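Local coordinates for putative LacI-family transcriptional regulator (PDB 3GBV), which probably regulates transcription as a LacI-family DNA-binding protein, its periplasmic-binding-protein-type domain being expected to sense a small-molecule effector, at residues A[141-146]-A[185-190]; A[193-198]-A[215-220]. One frame throughout, in Å; residues are numbered along the deposited sequence.

Contact 1 (A[141-146]-A[185-190]); sequences FRKIHE and IEDSRM
Lys143 and Asp187 form the contact between 141-146 and 185-190, a single salt bridge between the end of a strand and the start of a helix. The lysine can be followed outward from CB. Its CG stands anti to the backbone N (chi1 -152°), and the extended chain carries NZ about halfway across the 9.0 Å between Lys143 CA and Asp187 CA, where the aspartate side chain meets it. CD only skirts the carboxylate; CE of Lys143 comes to 3.3 Å from Asp187 OD1. At the tip, Lys143 NZ donates to Asp187 OD1 at 2.8 Å, using the syn lone pair. OD2 of Asp187 is no second anchor, being 4.0 Å from Lys143 NZ. The two side chains meet at about a right angle. A long, flexible lysine suits this span, whereas the short aspartate, whose CB points toward the strand, keeps its charge close to the helix. Asp187 opens that helix just after the N-cap residue Glu186, where the helix dipole would be expected to favour a negative side chain. In this alpha/beta subdomain of a periplasmic-binding-protein-type fold, strand 137-144 runs beside 173-180, and Lys143 packs on Leu179 of that neighbour. The ion pair joins strand 137-144 to helix 187-197, and Ile213 of helix 212-220 packs against both partners.

Contact 2 (A[193-198]-A[215-220]); sequences DFFREH and GEYLQQ
Segments 193-198 and 215-220 belong to two helices, and their backbones stay well apart: the nearest CA atoms, those of Phe195 and Leu218, are 10.6 Å from each other. Segment 193-198 is the last turn of helix 187-197, which His198 leaves, while 215-220 lies in helix 212-220. Both helices flank the sheet containing strand 137-144, in the alpha/beta architecture of periplasmic-binding-protein-type domains. No hydrogen bond joins the two segments, and the contact is made by three side chains, Phe195, Tyr217 and Leu218. The CB atoms of Phe195 and Tyr217 both point toward the opposing helix, and the two side chains run antiparallel, lying alongside one another. Tyr217 has CG anti to its own N (chi1 166°), which sends the ring across toward helix 187-197. The rings meet rim to rim, neither lying over the other's face, with centroids 5.9 Å apart and planes only 8° from parallel. Phe195 CD1 and Tyr217 CE2 approach to 3.6 Å, and CE1 of Phe195 is equally near that carbon. Leu218 meets the phenylalanine at about a right angle, its CD2 methyl 4.1 Å from Phe195 CE1. Within its own helix, Phe194 sets CD2 over one face of the Phe195 ring, offset toward the rim. Beyond the two segments, Phe226 makes an edge-to-face pair with Phe195, and Lys223 a cation-pi interaction. Phenylalanine suits this buried place because a purely hydrocarbon ring has no polar atom to satisfy. Tyrosine suits the partly exposed margin, where its hydroxyl is hydrogen-bonded to Asp192 OD1 while its ring carbon CE2 packs against Phe195. Across the two segments the contact is apolar, mainly dispersion and shape fit, so it specifies no directional bond; the one polar group of the trio is anchored to helix 187-197 by Asp192.

Helix 187-197 is common to both contacts: contact 1 uses its first turn and contact 2 its last, and the two centres are about 12 Å apart. They meet directly where Ser188 O packs 3.8 Å from Tyr217 CE1. Helix 212-220 also serves both, supplying Ile213 beside the ion pair and Tyr217 and Leu218 to the apolar cluster. The contacts follow in series along the chain, and they hold the two ends of one helix by different means, charge at its start and apolar packing at its finish. Both belong to the subdomain built on the sheet containing strand 137-144; no bound ligand defines a pocket at either.

Contact 1 (A[141-146]-A[185-190])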
# COMPACT_ATOMS: atom_id res chain seq x y z
N PHE A 141 23.09 0.28 -5.36
CA PHE A 141 23.48 -0.95 -6.04
C PHE A 141 22.82 -1.00 -7.41
O PHE A 141 21.60 -0.81 -7.53
CB PHE A 141 23.05 -2.17 -5.23
CG PHE A 141 23.80 -2.35 -3.94
CD1 PHE A 141 25.10 -2.86 -3.94
CD2 PHE A 141 23.20 -2.01 -2.73
CE1 PHE A 141 25.80 -3.02 -2.74
CE2 PHE A 141 23.89 -2.17 -1.53
CZ PHE A 141 25.19 -2.68 -1.53
N ARG A 142 23.61 -1.27 -8.44
CA ARG A 142 23.09 -1.38 -9.79
C ARG A 142 23.59 -2.65 -10.43
O ARG A 142 24.50 -3.31 -9.92
CB ARG A 142 23.56 -0.24 -10.69
CG ARG A 142 23.25 1.16 -10.24
CD ARG A 142 23.45 2.12 -11.40
NE ARG A 142 23.56 3.50 -10.97
CZ ARG A 142 24.70 4.09 -10.66
NH1 ARG A 142 25.84 3.42 -10.74
NH2 ARG A 142 24.71 5.36 -10.25
N LYS A 143 22.96 -3.00 -11.54
CA LYS A 143 23.37 -4.15 -12.31
C LYS A 143 23.19 -3.82 -13.78
O LYS A 143 22.07 -3.82 -14.31
CB LYS A 143 22.58 -5.39 -11.94
CG LYS A 143 23.43 -6.62 -12.19
CD LYS A 143 22.70 -7.93 -12.10
CE LYS A 143 23.69 -9.04 -12.42
NZ LYS A 143 23.18 -10.38 -12.07
N ILE A 144 24.31 -3.55 -14.43
CA ILE A 144 24.32 -3.15 -15.83
C ILE A 144 24.68 -4.23 -16.85
O ILE A 144 25.37 -5.20 -16.54
CB ILE A 144 25.28 -1.97 -16.03
CG1 ILE A 144 26.71 -2.42 -15.73
CG2 ILE A 144 24.91 -0.84 -15.08
CD1 ILE A 144 27.75 -1.35 -15.95
N HIS A 145 24.17 -4.03 -18.06
CA HIS A 145 24.44 -4.93 -19.18
C HIS A 145 25.05 -4.04 -20.25
O HIS A 145 24.57 -2.93 -20.48
CB HIS A 145 23.15 -5.55 -19.73
CG HIS A 145 22.34 -6.30 -18.72
ND1 HIS A 145 21.64 -7.45 -19.02
CD2 HIS A 145 22.08 -6.04 -17.41
CE1 HIS A 145 20.99 -7.87 -17.95
NE2 HIS A 145 21.24 -7.04 -16.96
N GLU A 146 26.10 -4.52 -20.90
CA GLU A 146 26.76 -3.77 -21.96
C GLU A 146 27.03 -2.33 -21.53
O GLU A 146 27.18 -1.44 -22.37
CB GLU A 146 25.87 -3.76 -23.21
CG GLU A 146 25.11 -5.06 -23.43
CD GLU A 146 25.28 -5.62 -24.83
OE1 GLU A 146 26.34 -6.21 -25.12
OE2 GLU A 146 24.36 -5.44 -25.65
N ILE A 185 32.93 -11.49 -14.20
CA ILE A 185 33.25 -10.81 -12.94
C ILE A 185 31.95 -11.26 -12.28
O ILE A 185 30.86 -10.96 -12.78
CB ILE A 185 33.29 -9.26 -13.01
CG1 ILE A 185 32.15 -8.73 -13.87
CG2 ILE A 185 34.62 -8.80 -13.51
CD1 ILE A 185 32.07 -7.23 -13.85
N GLU A 186 32.05 -12.02 -11.21
CA GLU A 186 30.85 -12.50 -10.56
C GLU A 186 30.33 -11.55 -9.52
O GLU A 186 31.10 -10.90 -8.82
CB GLU A 186 31.06 -13.90 -9.98
CG GLU A 186 31.18 -14.98 -11.06
CD GLU A 186 29.95 -15.03 -11.97
OE1 GLU A 186 29.29 -13.99 -12.17
OE2 GLU A 186 29.65 -16.13 -12.49
N ASP A 187 29.01 -11.47 -9.43
CA ASP A 187 28.34 -10.58 -8.50
C ASP A 187 28.92 -10.63 -7.09
O ASP A 187 29.23 -9.60 -6.51
CB ASP A 187 26.84 -10.89 -8.46
CG ASP A 187 26.13 -10.40 -9.70
OD1 ASP A 187 24.91 -10.62 -9.82
OD2 ASP A 187 26.80 -9.80 -10.57
N SER A 188 29.08 -11.83 -6.55
CA SER A 188 29.62 -11.96 -5.21
C SER A 188 31.04 -11.42 -5.08
O SER A 188 31.42 -10.91 -4.02
CB SER A 188 29.56 -13.42 -4.75
OG SER A 188 30.36 -14.25 -5.56
N ARG A 189 31.84 -11.52 -6.14
CA ARG A 189 33.21 -11.02 -6.07
C ARG A 189 33.19 -9.48 -6.05
O ARG A 189 34.00 -8.86 -5.37
CB ARG A 189 34.04 -11.54 -7.24
CG ARG A 189 35.55 -11.55 -6.95
CD ARG A 189 36.33 -12.34 -8.00
NE ARG A 189 36.42 -11.63 -9.28
CZ ARG A 189 36.87 -12.17 -10.41
NH1 ARG A 189 37.28 -13.43 -10.43
NH2 ARG A 189 36.92 -11.44 -11.52
N MSE A 190 32.26 -8.88 -6.78
CA MSE A 190 32.14 -7.41 -6.77
C MSE A 190 31.82 -6.97 -5.34
O MSE A 190 32.40 -6.02 -4.83
CB MSE A 190 31.00 -6.95 -7.68
CG MSE A 190 31.17 -7.23 -9.18
SE MSE A 190 32.43 -5.96 -10.06
CE MSE A 190 31.90 -4.24 -9.24

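Contact 2 (A[193-198]-A[215-220])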
# COMPACT_ATOMS: atom_id res chain seq x y z
N ASP A 193 34.86 -7.18 -2.76
CA ASP A 193 35.78 -6.06 -2.89
C ASP A 193 35.16 -4.79 -2.31
O ASP A 193 35.82 -4.07 -1.56
CB ASP A 193 36.17 -5.83 -4.36
CG ASP A 193 37.05 -6.96 -4.91
OD1 ASP A 193 37.99 -7.38 -4.21
OD2 ASP A 193 36.81 -7.42 -6.06
N PHE A 194 33.90 -4.52 -2.64
CA PHE A 194 33.22 -3.33 -2.14
C PHE A 194 33.18 -3.27 -0.62
O PHE A 194 33.58 -2.28 -0.02
CB PHE A 194 31.79 -3.24 -2.69
CG PHE A 194 30.99 -2.12 -2.09
CD1 PHE A 194 31.17 -0.81 -2.52
CD2 PHE A 194 30.10 -2.35 -1.04
CE1 PHE A 194 30.49 0.25 -1.92
CE2 PHE A 194 29.41 -1.30 -0.42
CZ PHE A 194 29.61 -0.00 -0.87
N PHE A 195 32.67 -4.33 0.00
CA PHE A 195 32.57 -4.35 1.45
C PHE A 195 33.93 -4.38 2.12
O PHE A 195 34.07 -4.01 3.29
CB PHE A 195 31.71 -5.53 1.90
CG PHE A 195 30.24 -5.30 1.73
CD1 PHE A 195 29.46 -6.19 1.00
CD2 PHE A 195 29.63 -4.19 2.31
CE1 PHE A 195 28.09 -5.97 0.84
CE2 PHE A 195 28.26 -3.96 2.16
CZ PHE A 195 27.49 -4.85 1.42
N ARG A 196 34.94 -4.81 1.37
CA ARG A 196 36.30 -4.87 1.87
C ARG A 196 36.85 -3.46 1.90
O ARG A 196 37.38 -3.00 2.92
CB ARG A 196 37.17 -5.73 0.95
CG ARG A 196 38.66 -5.67 1.25
CD ARG A 196 39.42 -6.64 0.38
NE ARG A 196 38.94 -8.01 0.57
CZ ARG A 196 38.40 -8.76 -0.39
NH1 ARG A 196 38.27 -8.27 -1.62
NH2 ARG A 196 37.98 -9.98 -0.11
N GLU A 197 36.71 -2.76 0.78
CA GLU A 197 37.18 -1.40 0.65
C GLU A 197 36.27 -0.41 1.39
O GLU A 197 36.67 0.71 1.70
CB GLU A 197 37.28 -1.03 -0.84
CG GLU A 197 38.06 0.24 -1.11
CD GLU A 197 39.29 0.36 -0.23
OE1 GLU A 197 40.10 -0.60 -0.19
OE2 GLU A 197 39.45 1.41 0.42
N HIS A 198 35.05 -0.84 1.68
CA HIS A 198 34.10 0.01 2.39
C HIS A 198 33.46 -0.75 3.54
O HIS A 198 32.25 -0.94 3.56
CB HIS A 198 33.02 0.49 1.42
CG HIS A 198 33.55 1.29 0.27
ND1 HIS A 198 34.02 2.58 0.42
CD2 HIS A 198 33.72 0.97 -1.03
CE1 HIS A 198 34.46 3.02 -0.75
NE2 HIS A 198 34.28 2.07 -1.64
N GLY A 215 20.70 -9.13 -1.10
CA GLY A 215 20.16 -9.70 0.12
C GLY A 215 20.65 -11.11 0.39
O GLY A 215 21.02 -11.44 1.52
N GLU A 216 20.63 -11.96 -0.64
CA GLU A 216 21.08 -13.33 -0.50
C GLU A 216 22.58 -13.38 -0.29
O GLU A 216 23.10 -14.30 0.32
CB GLU A 216 20.67 -14.15 -1.72
CG GLU A 216 19.16 -14.25 -1.90
CD GLU A 216 18.76 -14.98 -3.15
OE1 GLU A 216 17.54 -15.16 -3.37
OE2 GLU A 216 19.65 -15.39 -3.93
N TYR A 217 23.28 -12.37 -0.80
CA TYR A 217 24.73 -12.31 -0.61
C TYR A 217 25.00 -12.14 0.88
O TYR A 217 25.85 -12.83 1.45
CB TYR A 217 25.34 -11.14 -1.38
CG TYR A 217 26.76 -10.84 -0.95
CD1 TYR A 217 27.83 -11.61 -1.42
CD2 TYR A 217 27.04 -9.80 -0.07
CE1 TYR A 217 29.14 -11.35 -1.01
CE2 TYR A 217 28.34 -9.53 0.35
CZ TYR A 217 29.38 -10.31 -0.12
OH TYR A 217 30.67 -10.06 0.29
N LEU A 218 24.28 -11.20 1.49
CA LEU A 218 24.42 -10.91 2.92
C LEU A 218 24.00 -12.09 3.78
O LEU A 218 24.55 -12.30 4.87
CB LEU A 218 23.57 -9.68 3.30
CG LEU A 218 23.96 -8.31 2.72
CD1 LEU A 218 22.89 -7.29 3.10
CD2 LEU A 218 25.32 -7.88 3.25
N GLN A 219 23.03 -12.86 3.30
CA GLN A 219 22.53 -14.02 4.02
C GLN A 219 23.56 -15.13 4.03
O GLN A 219 23.84 -15.71 5.08
CB GLN A 219 21.25 -14.53 3.35
CG GLN A 219 20.51 -15.60 4.13
CD GLN A 219 19.78 -15.05 5.35
OE1 GLN A 219 19.12 -15.79 6.08
NE2 GLN A 219 19.90 -13.75 5.59
N GLN A 220 24.14 -15.40 2.87
CA GLN A 220 25.13 -16.46 2.74
C GLN A 220 26.44 -16.09 3.42
O GLN A 220 27.28 -16.95 3.68
CB GLN A 220 25.39 -16.76 1.26
CG GLN A 220 25.73 -18.22 0.99
CD GLN A 220 26.78 -18.40 -0.09
OE1 GLN A 220 26.56 -18.06 -1.26
NE2 GLN A 220 27.94 -18.93 0.29